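Local structure of Rab GDP-dissociation inhibitor (Saccharomyces cerevisiae, 2BCG) at residues 20-25 with 415-420; 250-253 with 258-261; 275-280 with 290-295; 374-379 with 392-397; 432-435 with 441-444. The protein inhibits the dissociation of GDP from the Rab GTPase SEC4, plays an essential role in the yeast secretory pathway, and extracts GDP-bound YPT7 from vacuolar membranes. All blocks are in the same frame, centred on the assembly; numbering follows the deposited sequence.

Contact 1 (20-25 with 415-420); sequences GITECI and RSYDAS
The phenol oxygen of Tyr417 sits over the first turn of helix 21-32, where Thr22 N donates to OH at 3.0 Å in a nearly straight bond, with an angle of 171° at the hydrogen. Ile21 N lies about as close to the same oxygen, but its angle is too poor for a hydrogen bond. A water 2.6 Å from Tyr417 OH donates to Glu23 OE2, a second polar link from phenol to helix. The other oxygen of that carboxylate, OE1, bonds to Ser414 OG, just before 415-420.

Farther back on the ring, Ile21 CG2 touches Tyr417 CE1 at 3.6 Å, the two side chains crossing at about a right angle. Thr22 OG1 is 3.4 Å from Tyr417 CE1, and Thr22 and Tyr417 run past each other in opposite directions. With chi1 at -59°, OG1 stands beside the backbone N of Thr22 and donates to a second water, which in turn donates to Arg415 O. Gly20 is the N-cap residue. A first-turn backbone N-H bonded to a tyrosine hydroxyl thus adds the loop after strand 411-413 to a helix that follows strand 14-17 of the parallel sheet, consistent with the first beta-alpha unit of a Rossmann-like fold.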
# COMPACT_ATOMS: atom_id res chain seq x y z
N GLY A 20 4.14 -7.22 5.85
CA GLY A 20 4.50 -5.81 5.75
C GLY A 20 4.99 -5.39 4.38
O GLY A 20 5.50 -6.22 3.59
N ILE A 21 4.91 -4.10 4.11
CA ILE A 21 5.31 -3.60 2.79
C ILE A 21 6.78 -3.96 2.38
O ILE A 21 7.04 -4.27 1.23
CB ILE A 21 5.05 -2.07 2.69
CG1 ILE A 21 5.33 -1.53 1.28
CG2 ILE A 21 5.81 -1.29 3.76
CD1 ILE A 21 4.61 -2.23 0.19
N THR A 22 7.74 -3.87 3.29
CA THR A 22 9.12 -4.22 2.92
C THR A 22 9.17 -5.63 2.36
O THR A 22 9.76 -5.86 1.28
CB THR A 22 10.04 -4.08 4.12
OG1 THR A 22 9.98 -2.75 4.60
CG2 THR A 22 11.48 -4.48 3.76
N GLU A 23 8.51 -6.56 3.04
CA GLU A 23 8.52 -7.98 2.64
C GLU A 23 7.75 -8.18 1.34
O GLU A 23 8.15 -8.97 0.48
CB GLU A 23 7.91 -8.88 3.71
CG GLU A 23 8.85 -9.22 4.84
CD GLU A 23 9.17 -8.05 5.76
OE1 GLU A 23 10.29 -8.03 6.33
OE2 GLU A 23 8.28 -7.20 5.98
N CYS A 24 6.59 -7.52 1.22
CA CYS A 24 5.80 -7.68 0.01
C CYS A 24 6.57 -7.12 -1.21
O CYS A 24 6.54 -7.73 -2.26
CB CYS A 24 4.43 -7.03 0.14
SG CYS A 24 3.37 -7.86 1.34
N ILE A 25 7.30 -6.01 -1.06
CA ILE A 25 8.09 -5.51 -2.21
C ILE A 25 9.15 -6.52 -2.61
O ILE A 25 9.33 -6.81 -3.80
CB ILE A 25 8.73 -4.13 -1.93
CG1 ILE A 25 7.60 -3.10 -1.79
CG2 ILE A 25 9.63 -3.71 -3.13
CD1 ILE A 25 8.08 -1.68 -1.37
N ARG A 415 13.94 -3.84 8.97
CA ARG A 415 13.85 -2.93 10.10
C ARG A 415 12.38 -2.57 10.44
O ARG A 415 11.53 -2.47 9.54
CB ARG A 415 14.61 -1.64 9.78
CG ARG A 415 16.13 -1.82 9.44
CD ARG A 415 16.71 -0.49 8.96
NE ARG A 415 16.74 0.42 10.10
CZ ARG A 415 17.72 0.49 10.99
NH1 ARG A 415 18.82 -0.27 10.86
NH2 ARG A 415 17.62 1.33 12.02
N SER A 416 12.08 -2.39 11.72
CA SER A 416 10.74 -1.87 12.08
C SER A 416 10.49 -0.54 11.37
O SER A 416 11.43 0.21 11.09
CB SER A 416 10.60 -1.64 13.58
OG SER A 416 10.88 -2.79 14.32
N TYR A 417 9.23 -0.23 11.07
CA TYR A 417 8.95 1.05 10.38
C TYR A 417 9.19 2.21 11.34
O TYR A 417 8.72 2.18 12.48
CB TYR A 417 7.51 1.06 9.84
CG TYR A 417 7.32 -0.09 8.87
CD1 TYR A 417 7.93 -0.04 7.61
CD2 TYR A 417 6.62 -1.25 9.23
CE1 TYR A 417 7.87 -1.10 6.72
CE2 TYR A 417 6.51 -2.32 8.32
CZ TYR A 417 7.14 -2.24 7.07
OH TYR A 417 7.09 -3.29 6.17
N ASP A 418 9.96 3.18 10.86
CA ASP A 418 10.54 4.18 11.75
C ASP A 418 9.65 5.42 11.88
O ASP A 418 8.51 5.44 11.39
CB ASP A 418 11.99 4.51 11.30
CG ASP A 418 12.07 5.23 9.96
OD1 ASP A 418 13.17 5.22 9.32
OD2 ASP A 418 11.08 5.85 9.54
N ALA A 419 10.15 6.45 12.57
CA ALA A 419 9.37 7.65 12.86
C ALA A 419 9.35 8.66 11.72
O ALA A 419 8.66 9.68 11.82
CB ALA A 419 9.93 8.32 14.10
N SER A 420 10.08 8.40 10.65
CA SER A 420 10.15 9.36 9.53
C SER A 420 8.77 9.44 8.91
O SER A 420 7.95 8.50 8.99
CB SER A 420 11.22 9.00 8.50
OG SER A 420 10.85 7.86 7.77
O HOH W 1 11.58 -1.92 6.72
O HOH W 2 7.63 -5.33 7.71

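Contact 2 (250-253 with 258-261); sequences RLSA and TYML
Ser252 is the first residue along the helical segment to meet the strand. Two residues before it, Arg250 turns elsewhere and forms a salt bridge with an acidic side chain of the other protein chain, in keeping with the place of both segments in the region that interacts with YPT1. Ser252 CB lies 3.4 Å from Tyr259 OH, at the edge of the phenol and in the plane of the ring. Its OG is 3.9 Å from Tyr259 CE2, again at the edge. With chi1 at -175°, OG lies anti to the backbone N and reaches hydroxyls of helix 21-32, bonding to Ser27 OG and Ser31 OG. Ala253 follows, and its backbone N approaches Tyr259 CE2 obliquely at 4.2 Å. Its CA is also 6.1 Å from the CA of Thr258, the closest backbone approach of the two segments.

Tyr259 OH bonds to His39 ND1 and Ser27 OG, while strand 258-260 pairs through its backbone with strand 37-40. The direct touch is a van der Waals one at the ring edge, and the chemistry implies that the buried hydroxyls are satisfied by Ser27, which both share, together with Ser31 for the serine and His39 for the tyrosine, and not by each other.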
# COMPACT_ATOMS: atom_id res chain seq x y z
N ARG A 250 0.10 -9.07 -4.79
CA ARG A 250 -0.51 -9.46 -6.07
C ARG A 250 0.59 -9.60 -7.17
O ARG A 250 0.60 -10.60 -7.92
CB ARG A 250 -1.59 -8.48 -6.48
CG ARG A 250 -2.19 -8.89 -7.81
CD ARG A 250 -3.33 -7.99 -8.19
NE ARG A 250 -3.82 -8.40 -9.50
CZ ARG A 250 -4.69 -9.39 -9.70
NH1 ARG A 250 -5.24 -10.07 -8.66
NH2 ARG A 250 -5.02 -9.71 -10.95
N LEU A 251 1.54 -8.64 -7.23
CA LEU A 251 2.66 -8.74 -8.21
C LEU A 251 3.41 -10.07 -8.02
O LEU A 251 3.67 -10.81 -8.98
CB LEU A 251 3.63 -7.56 -8.02
CG LEU A 251 4.86 -7.60 -8.92
CD1 LEU A 251 4.53 -7.26 -10.38
CD2 LEU A 251 5.90 -6.64 -8.35
N SER A 252 3.73 -10.38 -6.77
CA SER A 252 4.41 -11.65 -6.49
C SER A 252 3.56 -12.84 -6.97
O SER A 252 4.08 -13.75 -7.62
CB SER A 252 4.69 -11.79 -5.00
OG SER A 252 5.44 -12.97 -4.78
N ALA A 253 2.27 -12.84 -6.63
CA ALA A 253 1.38 -13.97 -7.02
C ALA A 253 1.33 -14.13 -8.54
O ALA A 253 1.37 -15.24 -9.06
CB ALA A 253 -0.02 -13.74 -6.45
N THR A 258 3.41 -17.93 -3.88
CA THR A 258 2.36 -18.65 -3.16
C THR A 258 2.16 -18.01 -1.79
O THR A 258 3.14 -17.73 -1.09
CB THR A 258 2.78 -20.13 -2.98
OG1 THR A 258 2.96 -20.71 -4.27
CG2 THR A 258 1.71 -20.96 -2.24
N TYR A 259 0.90 -17.74 -1.45
CA TYR A 259 0.53 -17.01 -0.22
C TYR A 259 -0.28 -17.86 0.77
O TYR A 259 -1.21 -18.56 0.39
CB TYR A 259 -0.24 -15.70 -0.57
CG TYR A 259 0.76 -14.62 -0.92
CD1 TYR A 259 1.15 -13.69 0.04
CD2 TYR A 259 1.40 -14.60 -2.17
CE1 TYR A 259 2.11 -12.72 -0.24
CE2 TYR A 259 2.40 -13.65 -2.46
CZ TYR A 259 2.77 -12.73 -1.48
OH TYR A 259 3.77 -11.82 -1.68
N MET A 260 0.09 -17.73 2.04
CA MET A 260 -0.66 -18.36 3.15
C MET A 260 -0.85 -17.33 4.25
O MET A 260 0.13 -16.72 4.67
CB MET A 260 0.08 -19.58 3.71
CG MET A 260 0.19 -20.71 2.74
SD MET A 260 1.37 -21.92 3.32
CE MET A 260 1.31 -23.10 1.95
N LEU A 261 -2.09 -17.11 4.67
CA LEU A 261 -2.37 -16.25 5.84
C LEU A 261 -2.88 -17.10 7.01
O LEU A 261 -3.16 -18.31 6.86
CB LEU A 261 -3.40 -15.19 5.48
CG LEU A 261 -3.04 -14.15 4.40
CD1 LEU A 261 -4.30 -13.31 4.20
CD2 LEU A 261 -1.84 -13.29 4.76

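Contact 3 (275-280 with 290-295); sequences GKFEGV and PLVIAD
Val292 stands upright on the ring of Phe277, its CB 3.5 Å from the ring centroid and only 7° off the normal, which makes this a centred CH-pi contact over the face. The two side chains cross at about a right angle, and both branches of the valine spread over the ring. CG1 bears on one side, 3.6 Å from Phe277 CD1, whereas CG2 lies nearer the far end, 4.1 Å from Phe277 CZ. This spread follows from chi1 of Val292, 67°, which puts CG1 between the backbone N and the carbonyl carbon and turns CG2 anti to the N. Phe277 in turn has its CG anti to the backbone N (chi1 180°), and the ring is carried out toward 290-295.

The opposite face of the ring is covered from within its own strand: Gly279 N lies 3.5 Å above the plane, over the centre. Phe277 is thus sandwiched between a valine methine and a backbone amide. Glu278 and Gly279 both face Leu269 in a classic beta bulge. Leu291 C approaches the ring obliquely, 3.7 Å from Phe277 CD2.

Polar coupling is indirect. One water donates to Pro290 O at 2.7 Å and also, over a rather short distance, to Phe277 O, clipping the two chain segments together beside the aromatic contact. In the fold, Phe277 belongs to the small antiparallel sheet and Val292 to the parallel one; both touch Ile411 of strand 411-413, while Phe277 also reaches Ile15 and Val292 reaches Leu17 of strand 14-17, and Ile293 packs on helix 21-32.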
# COMPACT_ATOMS: atom_id res chain seq x y z
N GLY A 275 23.04 -23.17 12.93
CA GLY A 275 22.14 -22.02 13.09
C GLY A 275 21.60 -21.39 11.80
O GLY A 275 21.01 -20.30 11.86
N LYS A 276 21.82 -22.06 10.66
CA LYS A 276 21.41 -21.58 9.35
C LYS A 276 20.01 -22.03 8.94
O LYS A 276 19.62 -23.17 9.18
CB LYS A 276 22.36 -22.08 8.27
CG LYS A 276 23.80 -21.85 8.63
CD LYS A 276 24.57 -21.21 7.52
CE LYS A 276 26.02 -21.32 7.87
NZ LYS A 276 26.78 -20.18 7.34
N PHE A 277 19.27 -21.13 8.26
CA PHE A 277 17.91 -21.43 7.86
C PHE A 277 17.75 -22.51 6.78
O PHE A 277 18.42 -22.49 5.74
CB PHE A 277 17.23 -20.12 7.38
CG PHE A 277 15.80 -20.31 6.93
CD1 PHE A 277 14.77 -20.23 7.86
CD2 PHE A 277 15.51 -20.59 5.60
CE1 PHE A 277 13.43 -20.40 7.45
CE2 PHE A 277 14.18 -20.78 5.17
CZ PHE A 277 13.14 -20.67 6.11
N GLU A 278 16.80 -23.41 7.00
CA GLU A 278 16.43 -24.39 5.98
C GLU A 278 14.93 -24.48 5.65
O GLU A 278 14.58 -24.89 4.53
CB GLU A 278 16.97 -25.77 6.34
CG GLU A 278 18.48 -25.93 6.16
CD GLU A 278 18.95 -27.36 6.40
OE1 GLU A 278 20.00 -27.73 5.81
OE2 GLU A 278 18.28 -28.10 7.17
N GLY A 279 14.08 -24.09 6.60
CA GLY A 279 12.63 -24.08 6.36
C GLY A 279 11.76 -23.77 7.56
O GLY A 279 12.24 -23.32 8.60
N VAL A 280 10.46 -24.01 7.39
CA VAL A 280 9.46 -23.76 8.45
C VAL A 280 8.45 -24.91 8.50
O VAL A 280 8.14 -25.51 7.47
CB VAL A 280 8.70 -22.40 8.27
CG1 VAL A 280 9.66 -21.24 8.38
CG2 VAL A 280 7.92 -22.36 6.97
N PRO A 290 16.49 -22.15 0.64
CA PRO A 290 17.84 -21.77 1.11
C PRO A 290 17.95 -20.47 1.89
O PRO A 290 18.96 -20.25 2.60
CB PRO A 290 18.65 -21.64 -0.19
CG PRO A 290 17.72 -21.74 -1.30
CD PRO A 290 16.38 -22.17 -0.83
N LEU A 291 16.93 -19.62 1.82
CA LEU A 291 16.95 -18.40 2.61
C LEU A 291 15.54 -17.97 3.01
O LEU A 291 14.56 -18.37 2.39
CB LEU A 291 17.67 -17.26 1.86
CG LEU A 291 17.07 -16.79 0.54
CD1 LEU A 291 16.39 -15.47 0.85
CD2 LEU A 291 18.10 -16.57 -0.57
N VAL A 292 15.49 -17.15 4.05
CA VAL A 292 14.23 -16.53 4.50
C VAL A 292 14.43 -15.00 4.57
O VAL A 292 15.52 -14.50 4.91
CB VAL A 292 13.77 -17.12 5.87
CG1 VAL A 292 14.71 -16.75 7.01
CG2 VAL A 292 12.31 -16.69 6.19
N ILE A 293 13.36 -14.28 4.25
CA ILE A 293 13.26 -12.82 4.44
C ILE A 293 12.09 -12.63 5.42
O ILE A 293 11.04 -13.22 5.23
CB ILE A 293 12.98 -12.11 3.10
CG1 ILE A 293 14.13 -12.36 2.11
CG2 ILE A 293 12.70 -10.61 3.34
CD1 ILE A 293 13.87 -11.85 0.75
N ALA A 294 12.28 -11.87 6.49
CA ALA A 294 11.22 -11.78 7.50
C ALA A 294 11.27 -10.48 8.27
O ALA A 294 12.30 -9.81 8.32
CB ALA A 294 11.31 -12.93 8.46
N ASP A 295 10.14 -10.12 8.88
CA ASP A 295 10.16 -9.01 9.81
C ASP A 295 10.58 -9.42 11.23
O ASP A 295 10.63 -10.62 11.55
CB ASP A 295 8.83 -8.22 9.76
CG ASP A 295 7.68 -8.89 10.50
OD1 ASP A 295 7.82 -9.31 11.67
OD2 ASP A 295 6.58 -8.94 9.92
O HOH W 3 20.39 -21.75 4.34

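Contact 4 (374-379 with 392-397); sequences KPHIEL and KFMGIA
One face of the His376 imidazole is covered by the methyl of Met394, whose CE stands 3.5 Å above the ring plane and over its centre. The angle from the ring normal is 14°, a CH-pi contact between the short, weakly bonded helix 375-378 and strand 391-402, an outermost strand of the mixed sheet. The sulfur lies behind the methyl, above the same face: SD is 4.9 Å from the centroid and 8° off the normal, a Met-aromatic arrangement in which CE does the touching.

The backbone and chi1 of Met394 set its CB and CG on the same side of the ring as CE, toward the CE1-NE2 end, with CG 4.1 Å from His376 CE1. Bends at chi2 (-75°) and chi3 then bring CE back over the imidazole. Strand 303-317, next in the sheet, also contributes: His376 packs on Ile311 and Met394 on Ala313.

Two residues along the strand from Met394, Ile396 extends its chain to the start of the helix, and both it and Pro375 lean on Ile370 of the preceding loop. The apolar contact there is looser than the one on the imidazole, the nearest carbons being Pro375 CB and Ile396 CD1, 4.2 Å apart.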
# COMPACT_ATOMS: atom_id res chain seq x y z
N LYS A 374 6.41 10.82 30.37
CA LYS A 374 4.98 10.93 30.25
C LYS A 374 4.67 11.12 28.77
O LYS A 374 4.43 12.26 28.32
CB LYS A 374 4.44 12.09 31.09
CG LYS A 374 4.50 11.80 32.60
CD LYS A 374 3.89 12.91 33.43
CE LYS A 374 4.00 12.58 34.92
NZ LYS A 374 3.49 13.72 35.76
N PRO A 375 4.73 10.01 28.00
CA PRO A 375 4.65 10.05 26.53
C PRO A 375 3.42 10.81 26.02
O PRO A 375 3.55 11.62 25.09
CB PRO A 375 4.63 8.58 26.13
CG PRO A 375 5.38 7.90 27.24
CD PRO A 375 4.95 8.63 28.48
N HIS A 376 2.26 10.57 26.63
CA HIS A 376 1.01 11.24 26.22
C HIS A 376 1.13 12.77 26.30
O HIS A 376 0.67 13.49 25.41
CB HIS A 376 -0.18 10.73 27.04
CG HIS A 376 -0.51 9.28 26.81
ND1 HIS A 376 -1.67 8.70 27.26
CD2 HIS A 376 0.18 8.30 26.16
CE1 HIS A 376 -1.69 7.42 26.91
NE2 HIS A 376 -0.58 7.16 26.24
N ILE A 377 1.78 13.27 27.35
CA ILE A 377 1.96 14.72 27.54
C ILE A 377 2.85 15.36 26.45
O ILE A 377 2.67 16.53 26.08
CB ILE A 377 2.50 15.04 28.96
CG1 ILE A 377 1.51 14.60 30.05
CG2 ILE A 377 2.92 16.52 29.09
CD1 ILE A 377 0.04 14.38 29.62
N GLU A 378 3.80 14.59 25.92
CA GLU A 378 4.71 15.09 24.88
C GLU A 378 3.92 15.52 23.67
O GLU A 378 4.34 16.43 22.94
CB GLU A 378 5.70 14.02 24.46
CG GLU A 378 6.75 13.77 25.52
CD GLU A 378 7.70 12.66 25.13
OE1 GLU A 378 7.80 11.69 25.91
OE2 GLU A 378 8.34 12.76 24.05
N LEU A 379 2.79 14.84 23.44
CA LEU A 379 1.98 15.15 22.25
C LEU A 379 1.02 16.32 22.42
O LEU A 379 0.39 16.73 21.43
CB LEU A 379 1.17 13.93 21.82
CG LEU A 379 2.04 12.70 21.49
CD1 LEU A 379 1.19 11.63 20.84
CD2 LEU A 379 3.21 13.12 20.59
N LYS A 392 -9.40 9.11 20.50
CA LYS A 392 -7.96 8.92 20.38
C LYS A 392 -7.67 7.43 20.57
O LYS A 392 -8.23 6.80 21.51
CB LYS A 392 -7.22 9.65 21.51
CG LYS A 392 -7.25 11.14 21.48
CD LYS A 392 -6.47 11.66 22.69
CE LYS A 392 -6.48 13.17 22.70
NZ LYS A 392 -6.05 13.70 24.04
N PHE A 393 -6.78 6.88 19.74
CA PHE A 393 -6.30 5.51 19.90
C PHE A 393 -4.78 5.57 20.00
O PHE A 393 -4.11 5.93 19.02
CB PHE A 393 -6.74 4.66 18.72
CG PHE A 393 -8.24 4.66 18.50
CD1 PHE A 393 -9.06 3.67 19.06
CD2 PHE A 393 -8.84 5.67 17.75
CE1 PHE A 393 -10.47 3.68 18.86
CE2 PHE A 393 -10.24 5.67 17.55
CZ PHE A 393 -11.03 4.68 18.12
N MET A 394 -4.25 5.24 21.17
CA MET A 394 -2.85 5.51 21.45
C MET A 394 -2.07 4.21 21.49
O MET A 394 -2.49 3.24 22.14
CB MET A 394 -2.67 6.13 22.84
CG MET A 394 -3.65 7.23 23.27
SD MET A 394 -3.16 8.68 22.39
CE MET A 394 -1.69 9.15 23.26
N GLY A 395 -0.93 4.22 20.82
CA GLY A 395 -0.05 3.05 20.77
C GLY A 395 1.39 3.51 20.88
O GLY A 395 1.74 4.65 20.49
N ILE A 396 2.23 2.63 21.42
CA ILE A 396 3.67 2.88 21.49
C ILE A 396 4.38 1.67 20.88
O ILE A 396 4.04 0.53 21.20
CB ILE A 396 4.13 3.14 22.94
CG1 ILE A 396 3.42 4.41 23.46
CG2 ILE A 396 5.65 3.22 23.00
CD1 ILE A 396 3.70 4.71 24.95
N ALA A 397 5.33 1.92 19.99
CA ALA A 397 6.08 0.86 19.34
C ALA A 397 7.59 1.02 19.61
O ALA A 397 8.13 2.12 19.48
CB ALA A 397 5.82 0.86 17.83

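Contact 5 (432-435 with 441-444); sequences DIYF and PLVL
Leu442 lies on one face of the Tyr434 ring: its CD1 is 3.8 Å from the ring centroid and 10° off the normal, a CH-pi contact placed over the centre. The side chains meet at about a right angle, and the rest of the leucine covers the CD1 and CE1 flank of the ring. Leu442 CA is 3.6 Å from Tyr434 CE1, and Leu442 CB is 3.8 Å from Tyr434 CD1. A leucine branch and a stretch of backbone therefore share the aromatic surface.

Phe435 meets the chain differently. Its ring presents an edge to Pro441, the N of which lies near the ring plane 3.4 Å from Phe435 CD2, and the proline CD is 3.8 Å from the same carbon. The two side chains run side by side and point the same way, on the solvent-exposed side.

Moving outward, a water spans the polar end: it donates to Tyr434 OH at 2.9 Å and accepts from Val443 N. The phenol oxygen has a further partner in Asp33 OD1, just beyond helix 21-32, so the ring is anchored at its tip as well as covered on its face. Tyr434 CG stands anti to the backbone N (chi1 -176°), and the side chain also touches Leu26 of that helix, while Leu442 packs on Leu29. Helix 424-438 and the chain after it thus close together on helix 21-32. The arrangement is a helix whose following chain leaves its end and crosses its last turns, with Tyr434 and Phe435, near the C-terminal end of the helix, supplying the aromatic rings.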
# COMPACT_ATOMS: atom_id res chain seq x y z
N ASP A 432 18.72 -2.42 0.35
CA ASP A 432 19.81 -3.00 1.11
C ASP A 432 19.60 -4.51 1.27
O ASP A 432 20.53 -5.30 1.04
CB ASP A 432 19.92 -2.30 2.47
CG ASP A 432 21.04 -2.85 3.30
OD1 ASP A 432 20.81 -3.20 4.49
OD2 ASP A 432 22.18 -2.98 2.75
N ILE A 433 18.37 -4.92 1.60
CA ILE A 433 18.06 -6.35 1.80
C ILE A 433 18.23 -7.09 0.48
O ILE A 433 18.78 -8.20 0.45
CB ILE A 433 16.61 -6.58 2.35
CG1 ILE A 433 16.46 -6.02 3.78
CG2 ILE A 433 16.27 -8.10 2.38
CD1 ILE A 433 14.98 -5.82 4.19
N TYR A 434 17.82 -6.47 -0.63
CA TYR A 434 17.91 -7.11 -1.92
C TYR A 434 19.38 -7.36 -2.28
O TYR A 434 19.73 -8.45 -2.75
CB TYR A 434 17.25 -6.26 -2.99
CG TYR A 434 17.22 -6.89 -4.35
CD1 TYR A 434 18.31 -6.79 -5.21
CD2 TYR A 434 16.10 -7.61 -4.77
CE1 TYR A 434 18.28 -7.36 -6.47
CE2 TYR A 434 16.06 -8.19 -6.03
CZ TYR A 434 17.15 -8.06 -6.87
OH TYR A 434 17.09 -8.65 -8.10
N PHE A 435 20.22 -6.34 -2.08
CA PHE A 435 21.69 -6.46 -2.29
C PHE A 435 22.28 -7.56 -1.41
O PHE A 435 23.08 -8.40 -1.89
CB PHE A 435 22.37 -5.10 -2.02
CG PHE A 435 23.87 -5.14 -2.19
CD1 PHE A 435 24.70 -5.02 -1.08
CD2 PHE A 435 24.44 -5.32 -3.44
CE1 PHE A 435 26.12 -5.06 -1.23
CE2 PHE A 435 25.84 -5.36 -3.61
CZ PHE A 435 26.67 -5.24 -2.50
N PRO A 441 23.34 -4.85 -6.66
CA PRO A 441 22.29 -3.83 -6.50
C PRO A 441 21.04 -4.18 -7.30
O PRO A 441 21.13 -4.74 -8.40
CB PRO A 441 22.92 -2.55 -7.06
CG PRO A 441 24.30 -2.93 -7.57
CD PRO A 441 24.63 -4.29 -7.08
N LEU A 442 19.88 -3.85 -6.73
CA LEU A 442 18.64 -3.90 -7.46
C LEU A 442 18.69 -3.10 -8.77
O LEU A 442 19.05 -1.91 -8.78
CB LEU A 442 17.49 -3.38 -6.57
CG LEU A 442 16.10 -3.26 -7.17
CD1 LEU A 442 15.55 -4.62 -7.58
CD2 LEU A 442 15.15 -2.53 -6.18
N VAL A 443 18.31 -3.74 -9.86
CA VAL A 443 18.12 -3.02 -11.11
C VAL A 443 16.69 -3.25 -11.55
O VAL A 443 16.28 -4.39 -11.79
CB VAL A 443 19.14 -3.43 -12.21
CG1 VAL A 443 18.86 -2.67 -13.48
CG2 VAL A 443 20.57 -3.14 -11.73
N LEU A 444 15.93 -2.17 -11.59
CA LEU A 444 14.56 -2.25 -12.05
C LEU A 444 14.52 -2.31 -13.56
O LEU A 444 15.24 -1.58 -14.25
CB LEU A 444 13.76 -1.05 -11.54
CG LEU A 444 13.60 -0.91 -10.02
CD1 LEU A 444 13.10 0.49 -9.73
CD2 LEU A 444 12.65 -1.95 -9.43
O HOH W 4 17.91 -6.65 -9.98

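Overall arrangement
Contacts 1 and 2 are buried, contacts 3 and 5 partly so, and contact 4 lies at the surface. Helix 21-32 is the shared element: it forms one side of contact 1, supplies the serine hydroxyls that serve contact 2, and packs against both contacts 3 and 5. Contact 1 touches contact 5 through Thr22 CG2 and Ile433 CD1, 3.8 Å apart, and contact 3 through Glu23. Contacts 2 and 3 both reach the parallel sheet, whereas contact 4 belongs to the mixed sheet, its centre about 35 Å from theirs. Direct hydrogen bonding between segments occurs in contact 1; contact 2 is a van der Waals touch at a ring edge; CH-pi packing marks contacts 3, 4 and 5, with bridging waters in 1, 3 and 5.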